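Local structure of protein URE2 (Lodderomyces elongisporus NRRL YB-4239, 4EXJ) at residues 16-28 against 71-85. The protein is of unknown function but, as a glutathione S-transferase-like protein, may act in transcription regulation or glutathione-dependent chemistry. Sequence-based numbering, arbitrary orientation. Where two conformers were deposited one is given.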
# COMPACT_ATOMS: atom_id res chain seq x y z
N LYS B 16 -8.11 11.07 5.52
CA LYS B 16 -6.95 10.84 6.37
C LYS B 16 -6.06 12.08 6.57
O LYS B 16 -5.83 12.51 7.70
CB LYS B 16 -6.14 9.68 5.83
CG LYS B 16 -6.81 8.34 6.01
CD LYS B 16 -5.86 7.23 5.60
CE LYS B 16 -6.56 6.18 4.84
NZ LYS B 16 -5.70 5.39 3.90
N PRO B 17 -5.54 12.66 5.47
CA PRO B 17 -4.69 13.84 5.65
C PRO B 17 -5.49 15.06 6.11
O PRO B 17 -4.95 15.95 6.76
CB PRO B 17 -4.05 14.04 4.25
CG PRO B 17 -4.95 13.32 3.30
CD PRO B 17 -5.64 12.22 4.07
N LEU B 18 -6.78 15.06 5.85
CA LEU B 18 -7.63 16.09 6.33
C LEU B 18 -7.70 16.11 7.84
O LEU B 18 -7.50 17.11 8.46
CB LEU B 18 -9.02 15.83 5.78
CG LEU B 18 -10.15 16.77 6.14
CD1 LEU B 18 -9.86 18.09 5.57
CD2 LEU B 18 -11.44 16.23 5.53
N VAL B 19 -7.93 14.96 8.43
CA VAL B 19 -7.88 14.85 9.88
C VAL B 19 -6.53 15.30 10.46
O VAL B 19 -6.48 16.08 11.40
CB VAL B 19 -8.20 13.41 10.36
CG1 VAL B 19 -7.87 13.21 11.84
CG2 VAL B 19 -9.67 13.07 10.05
N LEU B 20 -5.42 14.76 9.92
CA LEU B 20 -4.10 15.13 10.45
C LEU B 20 -3.83 16.63 10.34
O LEU B 20 -3.39 17.26 11.31
CB LEU B 20 -2.98 14.35 9.76
CG LEU B 20 -1.58 14.73 10.27
CD1 LEU B 20 -1.43 14.42 11.72
CD2 LEU B 20 -0.54 13.96 9.48
N GLY B 21 -4.09 17.21 9.17
CA GLY B 21 -3.88 18.65 8.98
C GLY B 21 -4.64 19.48 10.01
O GLY B 21 -4.10 20.44 10.57
N LYS B 22 -5.89 19.12 10.25
CA LYS B 22 -6.70 19.84 11.25
C LYS B 22 -6.22 19.63 12.68
O LYS B 22 -6.20 20.59 13.46
CB LYS B 22 -8.17 19.46 11.10
CG LYS B 22 -8.73 19.90 9.77
CD LYS B 22 -10.24 20.08 9.82
CE LYS B 22 -10.69 21.14 8.83
NZ LYS B 22 -12.02 21.69 9.21
N LEU B 23 -5.82 18.41 13.04
CA LEU B 23 -5.28 18.16 14.38
C LEU B 23 -4.05 19.01 14.66
O LEU B 23 -3.80 19.39 15.81
CB LEU B 23 -4.93 16.68 14.59
CG LEU B 23 -6.12 15.71 14.68
CD1 LEU B 23 -5.58 14.29 14.85
CD2 LEU B 23 -7.04 16.07 15.82
N LEU B 24 -3.28 19.29 13.62
CA LEU B 24 -2.05 20.06 13.74
C LEU B 24 -2.27 21.55 13.59
O LEU B 24 -1.33 22.34 13.78
CB LEU B 24 -1.07 19.64 12.63
CG LEU B 24 -0.37 18.30 12.81
CD1 LEU B 24 0.37 17.86 11.53
CD2 LEU B 24 0.58 18.36 14.02
N ASN B 25 -3.48 21.94 13.23
CA ASN B 25 -3.73 23.30 12.75
C ASN B 25 -2.68 23.74 11.75
O ASN B 25 -2.14 24.84 11.86
CB ASN B 25 -3.81 24.28 13.92
CG ASN B 25 -5.16 24.25 14.60
OD1 ASN B 25 -6.16 24.69 14.03
ND2 ASN B 25 -5.19 23.72 15.82
N ALA B 26 -2.40 22.87 10.79
CA ALA B 26 -1.39 23.13 9.78
C ALA B 26 -1.89 24.16 8.79
O ALA B 26 -3.10 24.25 8.52
CB ALA B 26 -1.00 21.85 9.04
N PRO B 27 -0.96 24.95 8.25
CA PRO B 27 -1.28 25.98 7.27
C PRO B 27 -1.59 25.34 5.93
O PRO B 27 -0.84 25.51 4.97
CB PRO B 27 0.00 26.81 7.21
CG PRO B 27 1.09 25.85 7.57
CD PRO B 27 0.47 24.92 8.59
N ILE B 28 -2.67 24.58 5.89
CA ILE B 28 -3.06 23.87 4.69
C ILE B 28 -4.48 24.25 4.30
O ILE B 28 -5.41 24.06 5.07
CB ILE B 28 -3.05 22.33 4.93
CG1 ILE B 28 -1.66 21.87 5.37
CG2 ILE B 28 -3.52 21.60 3.67
CD1 ILE B 28 -1.55 20.37 5.54
N ILE B 71 0.80 10.99 2.05
CA ILE B 71 0.54 12.35 2.44
C ILE B 71 0.52 12.46 3.97
O ILE B 71 1.01 13.43 4.52
CB ILE B 71 -0.77 12.85 1.81
CG1 ILE B 71 -0.60 12.85 0.28
CG2 ILE B 71 -1.14 14.23 2.37
CD1 ILE B 71 -1.95 12.99 -0.49
N LEU B 72 -0.02 11.45 4.66
CA LEU B 72 0.07 11.44 6.11
C LEU B 72 1.52 11.63 6.55
O LEU B 72 1.81 12.44 7.45
CB LEU B 72 -0.49 10.13 6.71
CG LEU B 72 -2.02 10.06 6.79
CD1 LEU B 72 -2.47 8.68 7.31
CD2 LEU B 72 -2.61 11.17 7.67
N LEU B 73 2.41 10.85 5.95
CA LEU B 73 3.84 10.92 6.29
C LEU B 73 4.44 12.29 5.97
O LEU B 73 5.22 12.84 6.76
CB LEU B 73 4.62 9.81 5.59
CG LEU B 73 4.38 8.43 6.20
CD1 LEU B 73 4.69 7.28 5.24
CD2 LEU B 73 5.22 8.33 7.49
N TYR B 74 4.07 12.82 4.82
CA TYR B 74 4.57 14.12 4.39
C TYR B 74 4.12 15.23 5.33
O TYR B 74 4.92 16.07 5.73
CB TYR B 74 4.11 14.44 2.98
CG TYR B 74 4.53 15.83 2.58
CD1 TYR B 74 5.77 16.06 1.99
CD2 TYR B 74 3.70 16.92 2.84
CE1 TYR B 74 6.17 17.35 1.64
CE2 TYR B 74 4.08 18.21 2.49
CZ TYR B 74 5.32 18.41 1.89
OH TYR B 74 5.70 19.70 1.56
N ILE B 75 2.84 15.23 5.69
CA ILE B 75 2.30 16.26 6.58
C ILE B 75 2.93 16.18 7.96
O ILE B 75 3.31 17.20 8.53
CB ILE B 75 0.76 16.19 6.68
CG1 ILE B 75 0.15 16.64 5.35
CG2 ILE B 75 0.28 17.04 7.85
CD1 ILE B 75 -1.34 16.30 5.17
N ALA B 76 3.09 14.97 8.48
CA ALA B 76 3.76 14.80 9.75
C ALA B 76 5.20 15.33 9.69
O ALA B 76 5.61 16.10 10.55
CB ALA B 76 3.73 13.35 10.20
N ASP B 77 5.95 14.92 8.68
CA ASP B 77 7.35 15.33 8.59
C ASP B 77 7.44 16.84 8.47
O ASP B 77 8.31 17.47 9.08
CB ASP B 77 8.03 14.70 7.37
CG ASP B 77 9.51 14.98 7.33
OD1 ASP B 77 10.25 14.37 8.13
OD2 ASP B 77 9.94 15.79 6.49
N THR B 78 6.53 17.42 7.70
CA THR B 78 6.62 18.82 7.35
C THR B 78 6.08 19.74 8.45
O THR B 78 6.70 20.76 8.75
CB THR B 78 5.92 19.07 6.00
OG1 THR B 78 6.50 18.23 5.00
CG2 THR B 78 6.03 20.53 5.58
N TYR B 79 4.96 19.36 9.08
CA TYR B 79 4.23 20.24 10.00
C TYR B 79 4.14 19.79 11.45
O TYR B 79 3.79 20.58 12.34
CB TYR B 79 2.81 20.49 9.47
CG TYR B 79 2.79 21.14 8.11
CD1 TYR B 79 3.11 22.49 7.96
CD2 TYR B 79 2.46 20.41 6.98
CE1 TYR B 79 3.08 23.09 6.70
CE2 TYR B 79 2.43 20.99 5.73
CZ TYR B 79 2.75 22.33 5.60
OH TYR B 79 2.72 22.89 4.35
N ASP B 80 4.41 18.52 11.72
CA ASP B 80 4.34 18.05 13.10
C ASP B 80 5.72 18.23 13.74
O ASP B 80 6.46 17.28 13.95
CB ASP B 80 3.88 16.60 13.15
CG ASP B 80 3.57 16.13 14.55
OD1 ASP B 80 3.74 16.92 15.51
OD2 ASP B 80 3.17 14.96 14.70
N LYS B 81 6.04 19.48 14.06
CA LYS B 81 7.36 19.82 14.60
C LYS B 81 7.65 19.23 15.98
O LYS B 81 8.81 18.96 16.31
CB LYS B 81 7.52 21.34 14.64
CG LYS B 81 7.36 21.98 13.28
CD LYS B 81 8.42 21.44 12.33
CE LYS B 81 8.47 22.26 11.07
NZ LYS B 81 9.49 21.71 10.14
N GLU B 82 6.61 19.03 16.81
CA GLU B 82 6.81 18.41 18.12
C GLU B 82 6.74 16.88 18.07
O GLU B 82 6.84 16.22 19.09
CB GLU B 82 5.77 18.91 19.13
CG GLU B 82 5.76 20.42 19.33
CD GLU B 82 6.95 20.92 20.14
OE1 GLU B 82 7.77 20.08 20.57
OE2 GLU B 82 7.07 22.15 20.34
N HIS B 83 6.55 16.32 16.87
CA HIS B 83 6.32 14.88 16.73
C HIS B 83 5.21 14.43 17.66
O HIS B 83 5.36 13.45 18.40
CB HIS B 83 7.60 14.09 17.02
CG HIS B 83 8.71 14.40 16.07
ND1 HIS B 83 9.70 13.49 15.77
CD2 HIS B 83 8.98 15.50 15.33
CE1 HIS B 83 10.54 14.02 14.89
NE2 HIS B 83 10.13 15.24 14.61
N LYS B 84 4.10 15.15 17.64
CA LYS B 84 2.96 14.73 18.45
C LYS B 84 2.31 13.44 17.91
O LYS B 84 1.86 12.58 18.69
CB LYS B 84 1.91 15.84 18.52
CG LYS B 84 0.65 15.47 19.30
CD LYS B 84 -0.25 16.69 19.46
CE LYS B 84 -1.49 16.36 20.30
NZ LYS B 84 -2.40 17.52 20.41
N PHE B 85 2.30 13.30 16.59
CA PHE B 85 1.52 12.25 15.93
C PHE B 85 2.33 11.25 15.14
O PHE B 85 1.78 10.45 14.39
CB PHE B 85 0.46 12.87 15.01
CG PHE B 85 -0.56 13.72 15.75
CD1 PHE B 85 -1.44 13.13 16.65
CD2 PHE B 85 -0.63 15.09 15.53
CE1 PHE B 85 -2.38 13.89 17.33
CE2 PHE B 85 -1.56 15.87 16.22
CZ PHE B 85 -2.45 15.26 17.12
O HOH W 1 -3.82 18.35 18.36
O HOH W 2 1.71 25.70 3.93
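Pro-17 and Leu-72 mark the tightest backbone approach, CA to CA 5.4 Å, between helices 16-23 and 71-79, whose segment axes approach to 9.3 Å and run nearly parallel at 13°. Pro-17 presents CB to two isoleucines: it lies 3.5 Å from Ile-71 CG2, a close carbon-carbon approach, and also meets Ile-75 CD1. The Leu-20 and Ile-75 side chains lie antiparallel alongside one another, with Leu-20 CD2 3.6 Å from Ile-75 CG2. With the CG of Leu-20 swung anti to the backbone N (chi1 179°), CD2 packs against the backbone oxygen of Leu-72 and CD1 against Phe-85. Leu-24 forks: CD1 packs on Ile-75 CG2, while CD2 comes to the rim of the Phe-85 ring, in the ring plane, 3.8 Å from Phe-85 CD2. Beyond the helix end, where Asn-25 closes a Schellman motif, Ala-26 CB lies over one face of the Tyr-79 ring near CG, 4.0 Å away, and Pro-27 CG comes within 3.5 Å of Tyr-79 CE1. A water joins Pro-27 O to Tyr-79 OH; another joins Leu-23 O to Lys-84 NZ. The Asp-80 carboxylate fixes the chain leading to Phe-85 by accepting Lys-84 N at OD1 and Phe-85 N at OD2, the latter 2.7 Å long and using the syn lone pair. This pairing belongs to the thioredoxin-like domain of the GST fold: Ile-71, Ile-75 and Ile-28 pack on Leu-57 of strand 56-58, whereas Leu-20 and Leu-72 also touch helix 163-179 of the helical domain.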